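Side-chain contact in diguanylate cyclase DosC (Escherichia coli, PDB 4ZVA), which makes the second messenger cyclic di-GMP from GTP, its output probably set by oxygen sensed at the heme of its globin domain: residues A[40-43]-A[47-50]. Numbering follows the deposited sequence.
Sequences IVRI and AEEF. With HEM (protoporphyrin IX containing Fe), chain C.
R42, near the C-terminal end of helix 16-43, and E48, on the short helix 45-48, bring their CA atoms within 4.7 Å of each other where the chain bends away, roughly at right angles, between the two helices. Their side chains meet in a salt bridge, R42 NH1 lying 3.0 Å from E48 OE2. The R42 chain leaves CA heading away from E48, then bends at chi2 and chi3, which brings the guanidinium back beside E48. There it does not lie flat against the carboxylate: the two planes are 51° apart and NH1 alone makes the close approach. E48 CG sits over one face of the guanidinium, 3.6 Å from NH1, while E48 CB packs 3.4 Å from the carbonyl O of R42. NH1 also gives a weak hydrogen bond to the carbonyl O of L51, so NH1 serves the acid and, weakly, the backbone just beyond it. Replacing R42 by an alanine would probably leave the E48 carboxylate without this counter-charge and the L51 carbonyl without its weak donor. In this protoglobin-type, all-helical sensor domain the heme lies on the V41-A47 side of the contact, away from the salt bridge, and V41, A47 and F50 belong to its pocket. V41 CG1, anti to the backbone N (chi1 159°), reaches to 3.4 Å from the vinyl carbon CBB of the heme. A47 CB points into the same junction, touching V41 CG1 at 3.9 Å and the carbonyl O of V41 at 3.6 Å; A47 also touches I102 and M105 of helix 100-119. F50 meets the porphyrin through its backbone, its O close to the heme methyl CMA, while its side chain rests on I98 and P99.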
loop_
_atom_site.group_PDB
_atom_site.type_symbol
_atom_site.label_atom_id
_atom_site.label_comp_id
_atom_site.label_asym_id
_atom_site.label_seq_id
_atom_site.Cartn_x
_atom_site.Cartn_y
_atom_site.Cartn_z
ATOM N N ILE A 40 1.497 15.652 -8.804
ATOM C CA ILE A 40 2.360 14.503 -9.067
ATOM C C ILE A 40 1.722 13.540 -10.066
ATOM O O ILE A 40 2.387 13.038 -10.973
ATOM C CB ILE A 40 2.697 13.752 -7.766
ATOM C CG1 ILE A 40 3.498 14.661 -6.835
ATOM C CG2 ILE A 40 3.472 12.475 -8.061
ATOM C CD1 ILE A 40 3.805 14.044 -5.496
ATOM N N VAL A 41 0.431 13.281 -9.890
ATOM C CA VAL A 41 -0.319 12.424 -10.801
ATOM C C VAL A 41 -0.291 12.973 -12.230
ATOM O O VAL A 41 -0.158 12.215 -13.193
ATOM C CB VAL A 41 -1.779 12.269 -10.325
ATOM C CG1 VAL A 41 -2.688 11.840 -11.465
ATOM C CG2 VAL A 41 -1.853 11.293 -9.159
ATOM N N ARG A 42 -0.385 14.295 -12.353
ATOM C CA ARG A 42 -0.360 14.973 -13.650
ATOM C C ARG A 42 0.906 14.669 -14.448
ATOM O O ARG A 42 0.888 14.688 -15.681
ATOM C CB ARG A 42 -0.493 16.487 -13.460
ATOM C CG ARG A 42 -1.925 16.990 -13.359
ATOM C CD ARG A 42 -2.521 17.280 -14.725
ATOM N NE ARG A 42 -1.910 18.450 -15.349
ATOM C CZ ARG A 42 -2.242 18.916 -16.548
ATOM N NH1 ARG A 42 -3.184 18.313 -17.260
ATOM N NH2 ARG A 42 -1.632 19.988 -17.038
ATOM N N ILE A 43 2.002 14.403 -13.744
ATOM C CA ILE A 43 3.278 14.097 -14.384
ATOM C C ILE A 43 3.178 12.839 -15.246
ATOM O O ILE A 43 3.754 12.772 -16.332
ATOM C CB ILE A 43 4.402 13.911 -13.339
ATOM C CG1 ILE A 43 4.508 15.146 -12.441
ATOM C CG2 ILE A 43 5.736 13.639 -14.018
ATOM C CD1 ILE A 43 4.801 16.425 -13.195
ATOM N N ALA A 47 -1.978 9.352 -17.101
ATOM C CA ALA A 47 -2.942 9.898 -16.155
ATOM C C ALA A 47 -3.288 11.341 -16.499
ATOM O O ALA A 47 -4.365 11.830 -16.158
ATOM C CB ALA A 47 -2.404 9.806 -14.735
ATOM N N GLU A 48 -2.367 12.017 -17.178
ATOM C CA GLU A 48 -2.547 13.417 -17.547
ATOM C C GLU A 48 -3.722 13.580 -18.509
ATOM O O GLU A 48 -4.361 14.631 -18.551
ATOM C CB GLU A 48 -1.258 13.969 -18.167
ATOM C CG GLU A 48 -1.236 15.481 -18.367
ATOM C CD GLU A 48 -1.846 15.911 -19.686
ATOM O OE1 GLU A 48 -1.957 15.061 -20.596
ATOM O OE2 GLU A 48 -2.217 17.097 -19.812
ATOM N N GLU A 49 -4.001 12.529 -19.273
ATOM C CA GLU A 49 -5.096 12.537 -20.236
ATOM C C GLU A 49 -6.447 12.785 -19.570
ATOM O O GLU A 49 -7.304 13.479 -20.121
ATOM C CB GLU A 49 -5.132 11.212 -21.001
ATOM C CG GLU A 49 -6.214 11.134 -22.064
ATOM C CD GLU A 49 -6.345 9.746 -22.660
ATOM O OE1 GLU A 49 -5.582 8.847 -22.247
ATOM O OE2 GLU A 49 -7.211 9.553 -23.539
ATOM N N PHE A 50 -6.628 12.226 -18.377
ATOM C CA PHE A 50 -7.904 12.314 -17.676
ATOM C C PHE A 50 -8.052 13.631 -16.919
ATOM O O PHE A 50 -9.104 13.913 -16.347
ATOM C CB PHE A 50 -8.061 11.139 -16.710
ATOM C CG PHE A 50 -7.927 9.795 -17.367
ATOM C CD1 PHE A 50 -8.991 9.236 -18.053
ATOM C CD2 PHE A 50 -6.737 9.089 -17.295
ATOM C CE1 PHE A 50 -8.873 7.999 -18.658
ATOM C CE2 PHE A 50 -6.613 7.850 -17.897
ATOM C CZ PHE A 50 -7.682 7.305 -18.580
HETATM C CHA HEM C . -13.188 11.150 -9.536
HETATM C CHB HEM C . -9.077 10.758 -12.079
HETATM C CHC HEM C . -7.182 8.169 -8.459
HETATM C CHD HEM C . -10.836 9.497 -5.572
HETATM C C1A HEM C . -12.246 11.309 -10.530
HETATM C C2A HEM C . -12.379 12.091 -11.747
HETATM C C3A HEM C . -11.242 11.976 -12.436
HETATM C C4A HEM C . -10.347 11.119 -11.695
HETATM C CMA HEM C . -10.924 12.637 -13.794
HETATM C CAA HEM C . -13.601 12.928 -12.185
HETATM C CBA HEM C . -13.895 13.999 -11.139
HETATM C CGA HEM C . -14.875 14.996 -11.690
HETATM O O1A HEM C . -14.889 15.203 -12.932
HETATM O O2A HEM C . -15.631 15.591 -10.881
HETATM C C1B HEM C . -8.190 10.042 -11.312
HETATM C C2B HEM C . -6.812 9.756 -11.651
HETATM C C3B HEM C . -6.285 9.033 -10.644
HETATM C C4B HEM C . -7.319 8.851 -9.647
HETATM C CMB HEM C . -6.146 10.231 -12.964
HETATM C CAB HEM C . -4.859 8.452 -10.461
HETATM C CBB HEM C . -3.844 8.644 -11.307
HETATM C C1C HEM C . -7.951 8.371 -7.336
HETATM C C2C HEM C . -7.601 8.003 -5.979
HETATM C C3C HEM C . -8.619 8.369 -5.176
HETATM C C4C HEM C . -9.634 8.982 -6.010
HETATM C CMC HEM C . -6.268 7.310 -5.608
HETATM C CAC HEM C . -8.781 8.224 -3.641
HETATM C CBC HEM C . -7.840 7.742 -2.821
HETATM C C1D HEM C . -11.820 10.062 -6.357
HETATM C C2D HEM C . -13.089 10.557 -5.868
HETATM C C3D HEM C . -13.828 11.080 -7.110
HETATM C C4D HEM C . -12.930 10.838 -8.219
HETATM C CMD HEM C . -13.571 10.562 -4.401
HETATM C CAD HEM C . -15.233 11.718 -7.191
HETATM C CBD HEM C . -16.279 10.718 -6.703
HETATM C CGD HEM C . -17.655 11.150 -7.140
HETATM O O1D HEM C . -18.651 10.589 -6.616
HETATM O O2D HEM C . -17.758 12.053 -8.010
HETATM N NA HEM C . -10.993 10.726 -10.537
HETATM N NB HEM C . -8.469 9.477 -10.084
HETATM N NC HEM C . -9.196 8.965 -7.317
HETATM N ND HEM C . -11.769 10.241 -7.736
HETATM FE FE HEM C . -10.209 9.626 -8.974
#